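Local coordinates for protein CbbY (Rhodobacter sphaeroides, PDB 4UAS) that dephosphorylates xylulose-1,5-bisphosphate, a potent inhibitor of Rubisco that Rubisco itself produces, as a magnesium-dependent sugar phosphatase of the haloacid dehalogenase superfamily, at residues A[1-6]-A[164-169]; A[191-196]-A[208-213]. All blocks are in the same frame, centred on the assembly; numbering follows the deposited sequence.

Contact 1: A[1-6]-A[164-169]; sequences MIEAIL and LDVPPE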
ATOM      1  N   MET A   1      19.983 -15.003  -2.920  1.00 43.61           N
ATOM      2  CA  MET A   1      20.731 -14.418  -1.803  1.00 39.98           C
ATOM      3  C   MET A   1      19.839 -13.476  -0.910  1.00 28.94           C
ATOM      4  O   MET A   1      20.204 -13.202   0.195  1.00 34.19           O
ATOM      5  CB  MET A   1      21.941 -13.675  -2.313  1.00 34.73           C
ATOM      6  CG  MET A   1      22.749 -14.473  -3.344  1.00 56.80           C
ATOM      7  SD  MET A   1      24.028 -13.421  -4.074  1.00 84.53           S
ATOM      8  CE  MET A   1      24.884 -14.550  -5.193  1.00 62.53           C
ATOM      9  N   ILE A   2      18.689 -12.969  -1.406  1.00 28.84           N
ATOM     10  CA  ILE A   2      17.617 -12.381  -0.570  1.00 23.41           C
ATOM     11  C   ILE A   2      16.907 -13.448   0.153  1.00 18.87           C
ATOM     12  O   ILE A   2      16.607 -14.463  -0.417  1.00 25.39           O
ATOM     13  CB  ILE A   2      16.612 -11.725  -1.599  1.00 27.61           C
ATOM     14  CG1 ILE A   2      17.235 -10.452  -2.152  1.00 30.53           C
ATOM     15  CG2 ILE A   2      15.192 -11.566  -1.140  1.00 27.62           C
ATOM     16  CD1 ILE A   2      17.543  -9.435  -1.116  1.00 32.10           C
ATOM     17  N   GLU A   3      16.595 -13.191   1.418  1.00 15.91           N
ATOM     18  CA  GLU A   3      15.809 -14.138   2.229  1.00 16.72           C
ATOM     19  C   GLU A   3      14.356 -13.746   2.416  1.00 15.83           C
ATOM     20  O   GLU A   3      13.533 -14.567   2.699  1.00 18.12           O
ATOM     21  CB  GLU A   3      16.441 -14.337   3.601  1.00 19.65           C
ATOM     22  CG  GLU A   3      17.762 -15.091   3.481  1.00 26.09           C
ATOM     23  CD  GLU A   3      18.513 -15.288   4.763  1.00 30.53           C
ATOM     24  OE1 GLU A   3      17.999 -14.910   5.833  1.00 35.02           O
ATOM     25  OE2 GLU A   3      19.666 -15.811   4.658  1.00 46.02           O
ATOM     26  N   ALA A   4      14.014 -12.482   2.146  1.00 13.39           N
ATOM     27  CA  ALA A   4      12.621 -12.028   2.263  1.00 12.22           C
ATOM     28  C   ALA A   4      12.428 -10.839   1.326  1.00 10.92           C
ATOM     29  O   ALA A   4      13.306 -10.032   1.169  1.00 11.69           O
ATOM     30  CB  ALA A   4      12.225 -11.649   3.708  1.00 13.40           C
ATOM     31  N   ILE A   5      11.189 -10.726   0.822  1.00  9.94           N
ATOM     32  CA  ILE A   5      10.725  -9.551   0.096  1.00  8.72           C
ATOM     33  C   ILE A   5       9.516  -9.022   0.795  1.00  9.31           C
ATOM     34  O   ILE A   5       8.574  -9.768   1.090  1.00 10.02           O
ATOM     35  CB  ILE A   5      10.385  -9.896  -1.392  1.00 10.33           C
ATOM     36  CG1 ILE A   5      11.491 -10.679  -2.086  1.00 11.13           C
ATOM     37  CG2 ILE A   5      10.039  -8.634  -2.126  1.00 10.53           C
ATOM     38  CD1 ILE A   5      11.079 -11.321  -3.402  1.00 13.29           C
ATOM     39  N   LEU A   6       9.551  -7.706   0.994  1.00  7.72           N
ATOM     40  CA  LEU A   6       8.472  -6.973   1.681  1.00  8.30           C
ATOM     41  C   LEU A   6       7.795  -6.062   0.655  1.00  8.31           C
ATOM     42  O   LEU A   6       8.458  -5.227   0.040  1.00  9.83           O
ATOM     43  CB  LEU A   6       9.005  -6.204   2.868  1.00  8.51           C
ATOM     44  CG  LEU A   6       9.582  -7.071   3.961  1.00  9.62           C
ATOM     45  CD1 LEU A   6      11.023  -7.405   3.744  1.00 11.16           C
ATOM     46  CD2 LEU A   6       9.450  -6.386   5.326  1.00 13.32           C
ATOM     47  N   LEU A 164       9.002 -11.823  10.372  1.00 12.63           N
ATOM     48  CA  LEU A 164       9.727 -12.649   9.432  1.00 13.23           C
ATOM     49  C   LEU A 164      10.925 -13.305  10.047  1.00 15.40           C
ATOM     50  O   LEU A 164      11.330 -14.402   9.578  1.00 16.35           O
ATOM     51  CB  LEU A 164      10.230 -11.805   8.242  1.00 12.58           C
ATOM     52  CG  LEU A 164       9.195 -11.397   7.206  1.00 14.24           C
ATOM     53  CD1 LEU A 164       9.751 -10.257   6.345  1.00 14.10           C
ATOM     54  CD2 LEU A 164       8.742 -12.582   6.311  1.00 17.69           C
ATOM     55  N   ASP A 165      11.508 -12.636  11.040  1.00 14.57           N
ATOM     56  CA  ASP A 165      12.743 -13.028  11.663  1.00 15.94           C
ATOM     57  C   ASP A 165      13.842 -13.092  10.601  1.00 16.44           C
ATOM     58  O   ASP A 165      14.616 -14.081  10.539  1.00 17.66           O
ATOM     59  CB  ASP A 165      12.604 -14.333  12.472  1.00 17.42           C
ATOM     60  CG  ASP A 165      13.814 -14.550  13.357  1.00 21.22           C
ATOM     61  OD1 ASP A 165      14.340 -13.535  13.953  1.00 19.76           O
ATOM     62  OD2 ASP A 165      14.192 -15.739  13.549  1.00 33.16           O
ATOM     63  N   VAL A 166      13.976 -12.033   9.807  1.00 14.85           N
ATOM     64  CA  VAL A 166      15.041 -11.901   8.764  1.00 15.73           C
ATOM     65  C   VAL A 166      15.662 -10.549   9.067  1.00 14.65           C
ATOM     66  O   VAL A 166      14.928  -9.554   9.232  1.00 16.63           O
ATOM     67  CB  VAL A 166      14.448 -11.952   7.340  1.00 15.74           C
ATOM     68  CG1 VAL A 166      15.493 -11.684   6.302  1.00 18.75           C
ATOM     69  CG2 VAL A 166      13.811 -13.328   7.037  1.00 19.85           C
ATOM     70  N   PRO A 167      17.017 -10.477   9.080  1.00 16.67           N
ATOM     71  CA  PRO A 167      17.681  -9.174   9.305  1.00 18.08           C
ATOM     72  C   PRO A 167      17.424  -8.315   8.050  1.00 16.22           C
ATOM     73  O   PRO A 167      17.402  -8.827   6.921  1.00 14.14           O
ATOM     74  CB  PRO A 167      19.149  -9.512   9.472  1.00 20.96           C
ATOM     75  CG  PRO A 167      19.299 -10.933   9.187  1.00 25.26           C
ATOM     76  CD  PRO A 167      17.983 -11.582   8.995  1.00 18.77           C
ATOM     77  N   PRO A 168      17.396  -6.990   8.213  1.00 15.51           N
ATOM     78  CA  PRO A 168      17.100  -6.154   7.054  1.00 14.04           C
ATOM     79  C   PRO A 168      18.121  -6.248   5.928  1.00 14.35           C
ATOM     80  O   PRO A 168      17.774  -6.080   4.794  1.00 14.07           O
ATOM     81  CB  PRO A 168      16.990  -4.741   7.657  1.00 17.33           C
ATOM     82  CG  PRO A 168      17.642  -4.783   8.962  1.00 19.39           C
ATOM     83  CD  PRO A 168      17.486  -6.207   9.467  1.00 17.85           C
ATOM     84  N   GLU A 169      19.388  -6.489   6.264  0.50 15.33           N
ATOM     85  CA  GLU A 169      20.436  -6.553   5.272  0.50 17.60           C
ATOM     86  C   GLU A 169      20.228  -7.689   4.274  0.50 14.69           C
ATOM     87  O   GLU A 169      20.793  -7.668   3.188  0.50 22.01           O
ATOM     88  CB  GLU A 169      21.833  -6.595   5.942  0.50 21.95           C
ATOM     89  CG  GLU A 169      21.849  -7.048   7.386  0.50 26.46           C
ATOM     90  CD  GLU A 169      21.386  -5.955   8.325  0.50 26.93           C
ATOM     91  OE1 GLU A 169      21.719  -4.740   8.126  0.50 28.93           O
ATOM     92  OE2 GLU A 169      20.670  -6.324   9.254  0.50 21.67           O
TER

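Contact 2: A[191-196]-A[208-213]; sequences CIVSPG and DRLLDS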
ATOM      1  N   CYS A 191      15.516  -0.731  -1.164  1.00  8.74           N
ATOM      2  CA  CYS A 191      14.153  -0.458  -1.619  1.00  8.45           C
ATOM      3  C   CYS A 191      14.173  -0.151  -3.139  1.00  8.84           C
ATOM      4  O   CYS A 191      14.935   0.678  -3.602  1.00 10.65           O
ATOM      5  CB  CYS A 191      13.586   0.726  -0.850  1.00  8.96           C
ATOM      6  SG  CYS A 191      11.863   1.117  -1.259  1.00  9.38           S
ATOM      7  N   ILE A 192      13.359  -0.934  -3.839  0.50  7.97           N
ATOM      8  CA  ILE A 192      13.094  -0.767  -5.284  0.50  8.95           C
ATOM      9  C   ILE A 192      11.790  -0.008  -5.432  0.50  8.31           C
ATOM     10  O   ILE A 192      10.775  -0.467  -4.932  0.50  8.77           O
ATOM     11  CB  ILE A 192      12.843  -2.125  -5.913  0.50 11.40           C
ATOM     12  CG1 ILE A 192      13.932  -3.129  -5.524  0.50 10.63           C
ATOM     13  CG2 ILE A 192      12.733  -1.946  -7.418  0.50 11.53           C
ATOM     14  CD1 ILE A 192      15.314  -2.652  -5.855  0.50 14.22           C
ATOM     15  N   VAL A 193      11.839   1.135  -6.130  1.00  7.50           N
ATOM     16  CA  VAL A 193      10.690   1.960  -6.341  1.00  6.90           C
ATOM     17  C   VAL A 193      10.229   1.874  -7.797  1.00  7.19           C
ATOM     18  O   VAL A 193      11.045   2.060  -8.702  1.00  8.05           O
ATOM     19  CB  VAL A 193      10.934   3.418  -5.916  1.00  7.62           C
ATOM     20  CG1 VAL A 193       9.745   4.294  -6.265  1.00  9.84           C
ATOM     21  CG2 VAL A 193      11.266   3.524  -4.450  1.00  9.29           C
ATOM     22  N   SER A 194       8.926   1.748  -8.007  1.00  7.33           N
ATOM     23  CA  SER A 194       8.307   2.008  -9.324  1.00  7.33           C
ATOM     24  C   SER A 194       7.091   2.862  -9.085  1.00  7.34           C
ATOM     25  O   SER A 194       6.122   2.407  -8.476  1.00  7.55           O
ATOM     26  CB  SER A 194       7.912   0.765 -10.060  1.00  7.61           C
ATOM     27  OG  SER A 194       7.414   1.119 -11.370  1.00  8.94           O
ATOM     28  N   PRO A 195       7.118   4.156  -9.485  1.00  7.83           N
ATOM     29  CA  PRO A 195       5.971   5.035  -9.197  1.00  8.21           C
ATOM     30  C   PRO A 195       4.779   4.764 -10.049  1.00  8.35           C
ATOM     31  O   PRO A 195       4.824   3.991 -10.997  1.00  9.80           O
ATOM     32  CB  PRO A 195       6.526   6.424  -9.388  1.00 10.97           C
ATOM     33  CG  PRO A 195       7.563   6.244 -10.335  1.00 13.16           C
ATOM     34  CD  PRO A 195       8.200   4.858 -10.216  1.00  9.15           C
ATOM     35  N   GLY A 196       3.713   5.421  -9.724  1.00 11.97           N
ATOM     36  CA  GLY A 196       2.499   5.337 -10.499  1.00 14.98           C
ATOM     37  C   GLY A 196       1.887   6.673 -10.584  1.00 13.48           C
ATOM     38  O   GLY A 196       2.526   7.694 -10.320  1.00 12.56           O
ATOM     39  N   ASP A 208      17.264   2.244  -4.234  1.00 11.22           N
ATOM     40  CA  ASP A 208      18.354   1.372  -4.767  1.00 12.46           C
ATOM     41  C   ASP A 208      18.185   1.145  -6.285  1.00 11.13           C
ATOM     42  O   ASP A 208      19.165   1.057  -6.989  1.00 12.81           O
ATOM     43  CB  ASP A 208      18.379   0.104  -3.997  1.00 13.32           C
ATOM     44  CG  ASP A 208      18.874   0.395  -2.599  1.00 14.75           C
ATOM     45  OD1 ASP A 208      20.090   0.444  -2.344  1.00 22.40           O
ATOM     46  OD2 ASP A 208      17.977   0.631  -1.734  1.00 14.71           O
ATOM     47  N   ARG A 209      16.930   1.011  -6.740  1.00 10.32           N
ATOM     48  CA  ARG A 209      16.599   1.079  -8.167  1.00  9.94           C
ATOM     49  C   ARG A 209      15.302   1.885  -8.254  1.00  9.05           C
ATOM     50  O   ARG A 209      14.452   1.825  -7.401  1.00 10.06           O
ATOM     51  CB  ARG A 209      16.413  -0.288  -8.814  1.00 12.31           C
ATOM     52  CG  ARG A 209      17.625  -1.196  -8.750  1.00 12.86           C
ATOM     53  CD  ARG A 209      17.407  -2.553  -9.384  1.00 13.47           C
ATOM     54  NE  ARG A 209      17.179  -2.496 -10.816  1.00 14.27           N
ATOM     55  CZ  ARG A 209      16.730  -3.526 -11.502  1.00 15.02           C
ATOM     56  NH1 ARG A 209      16.461  -4.688 -10.912  1.00 17.16           N
ATOM     57  NH2 ARG A 209      16.455  -3.392 -12.799  1.00 17.10           N
ATOM     58  N   LEU A 210      15.172   2.594  -9.396  1.00  9.76           N
ATOM     59  CA  LEU A 210      13.979   3.371  -9.720  1.00  9.20           C
ATOM     60  C   LEU A 210      13.556   2.895 -11.097  1.00  9.50           C
ATOM     61  O   LEU A 210      14.290   3.122 -12.074  1.00 10.57           O
ATOM     62  CB  LEU A 210      14.225   4.852  -9.665  1.00  9.90           C
ATOM     63  CG  LEU A 210      13.075   5.736 -10.035  1.00 11.56           C
ATOM     64  CD1 LEU A 210      11.921   5.563  -9.054  1.00 11.52           C
ATOM     65  CD2 LEU A 210      13.510   7.193 -10.049  1.00 14.68           C
ATOM     66  N   LEU A 211      12.407   2.246 -11.200  1.00  8.33           N
ATOM     67  CA  LEU A 211      11.987   1.539 -12.401  1.00  9.09           C
ATOM     68  C   LEU A 211      10.685   2.089 -12.925  1.00  8.23           C
ATOM     69  O   LEU A 211       9.760   2.391 -12.144  1.00  8.91           O
ATOM     70  CB  LEU A 211      11.732   0.065 -12.051  1.00 10.05           C
ATOM     71  CG  LEU A 211      12.926  -0.706 -11.444  1.00 12.62           C
ATOM     72  CD1 LEU A 211      12.490  -2.125 -11.172  1.00 14.35           C
ATOM     73  CD2 LEU A 211      14.144  -0.667 -12.307  1.00 15.08           C
ATOM     74  N   ASP A 212      10.542   2.122 -14.242  1.00  8.54           N
ATOM     75  CA  ASP A 212       9.266   2.426 -14.814  1.00  8.39           C
ATOM     76  C   ASP A 212       8.220   1.361 -14.623  1.00  8.86           C
ATOM     77  O   ASP A 212       7.012   1.632 -14.628  1.00 10.38           O
ATOM     78  CB  ASP A 212       9.413   2.727 -16.326  1.00 10.43           C
ATOM     79  CG  ASP A 212      10.111   4.038 -16.658  1.00 10.32           C
ATOM     80  OD1 ASP A 212      10.217   4.901 -15.786  1.00 12.55           O
ATOM     81  OD2 ASP A 212      10.540   4.178 -17.834  1.00 12.49           O
ATOM     82  N   SER A 213       8.656   0.109 -14.447  1.00  8.93           N
ATOM     83  CA  SER A 213       7.783  -1.014 -14.239  1.00  9.02           C
ATOM     84  C   SER A 213       8.500  -2.070 -13.422  1.00  8.68           C
ATOM     85  O   SER A 213       9.676  -2.295 -13.649  1.00  9.92           O
ATOM     86  CB  SER A 213       7.429  -1.666 -15.584  1.00 10.19           C
ATOM     87  OG  SER A 213       6.643  -2.843 -15.405  1.00 11.29           O
TER
HETATM   88  O   HOH W   1       6.316   3.977 -13.277  1.00 17.24           O

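Contact 1: A[1-6]-A[164-169]
Val166 turns CG1 away from its own N (chi1 174°) and keeps CG2 beside it, and the two methyls part between Glu3, just before strand 4-7, and Ala4, its first residue: CG1 comes to CB of Glu3 at 3.9 Å, CG2 to CB of Ala4 at 4.1 Å. Leu164 starts out differently, CG beside its own N (chi1 -75°), and presents a single methyl. That CD1 lies 3.9 Å from CB of Ala4 and 4.0 Å from CG of Leu6, the Leu6 and Leu164 side chains running antiparallel where they pass. The methyl of Ala4 therefore meets one branch of each of two hydrophobic residues. Strand 4-7 is central in the parallel sheet of this HAD-type Rossmann-like domain, and 164-169 runs from the last residue of helix 155-164 into the loop before strand 171-175; Leu6 also packs on Tyr157 and Ala160 of that helix. Glu3 gives mainly its aliphatic part, since its carboxylate forms a salt bridge with Arg170, just after this segment. No hydrogen bond joins the two segments, so the end of helix 155-164 with the loop after it meets the start of strand 4-7 through methyl and methylene groups, held by dispersion and the exclusion of water.

Contact 2: A[191-196]-A[208-213]
The edge of the parallel sheet is formed here: strand 190-193 takes on the short strand 209-210, which is only loosely bonded, and the main chains of Val193 and Leu210 pair in parallel. Val193 N donates to Arg209 O at 3.0 Å, almost straight at 174°, and Leu211 N returns a bond of 2.9 Å to Val193 O. Asp208 closes the start of the pairing with both backbone and side chain. Its N gives a hydrogen bond to Cys191 O, and its OD2 accepts from Cys191 N at 2.9 Å, met on the anti side and 31° out of the carboxylate plane. The same oxygen has a salt bridge to Lys185 of helix 178-186, which probably makes its negative charge easier to hold.

In the HAD fold strand 190-193 comes after strand 171-175, which leads to the magnesium ligand Asp176, with helix 178-186 between them; the side chain of Pro195 lies about 6 Å from that of Asp176. Beyond the paired residues, Ser194 takes over: a chi1 of -176° carries its hydroxyl away from the residue's N, and OG donates to Leu211 O at 2.8 Å, from above the carbonyl plane. One water then bridges Pro195 O and Asp212 O. On one face, in the conformer given for Ile192, its CG2 touches CD1 of Leu211, their side chains crossing at a slant, while its CD1 lies along the aliphatic start of Arg209, whose guanidinium reaches Gly222 O, Leu217 O and Glu216 O. On the other face CD1 of Leu210 sits 3.8 Å from CG1 of Val193 and also meets CD of Pro195; Phe204 touches both Val193 and Leu210.

In the fold
From the N terminus the chain enters strand 4-7 after a three-residue lead, then runs through the helices 17-31 to 71-87, strands 110-114 and 140-142, and helix 155-164 before 164-169 comes back against 1-6. Contact 1 thus closes a loop of 157 intervening residues. Strand 171-175, helix 178-186 and strand 190-193 follow, and contact 2 closes a much shorter loop of 11 residues. The two loops are in series, neither nesting nor crossing. Both contacts reach the same parallel sheet, their centres 19 Å apart: contact 1 sets the end of helix 155-164 and the loop after it against a central strand, contact 2 adds strand 209-210 at the edge, with strand 171-175 lying between strands 4-7 and 190-193.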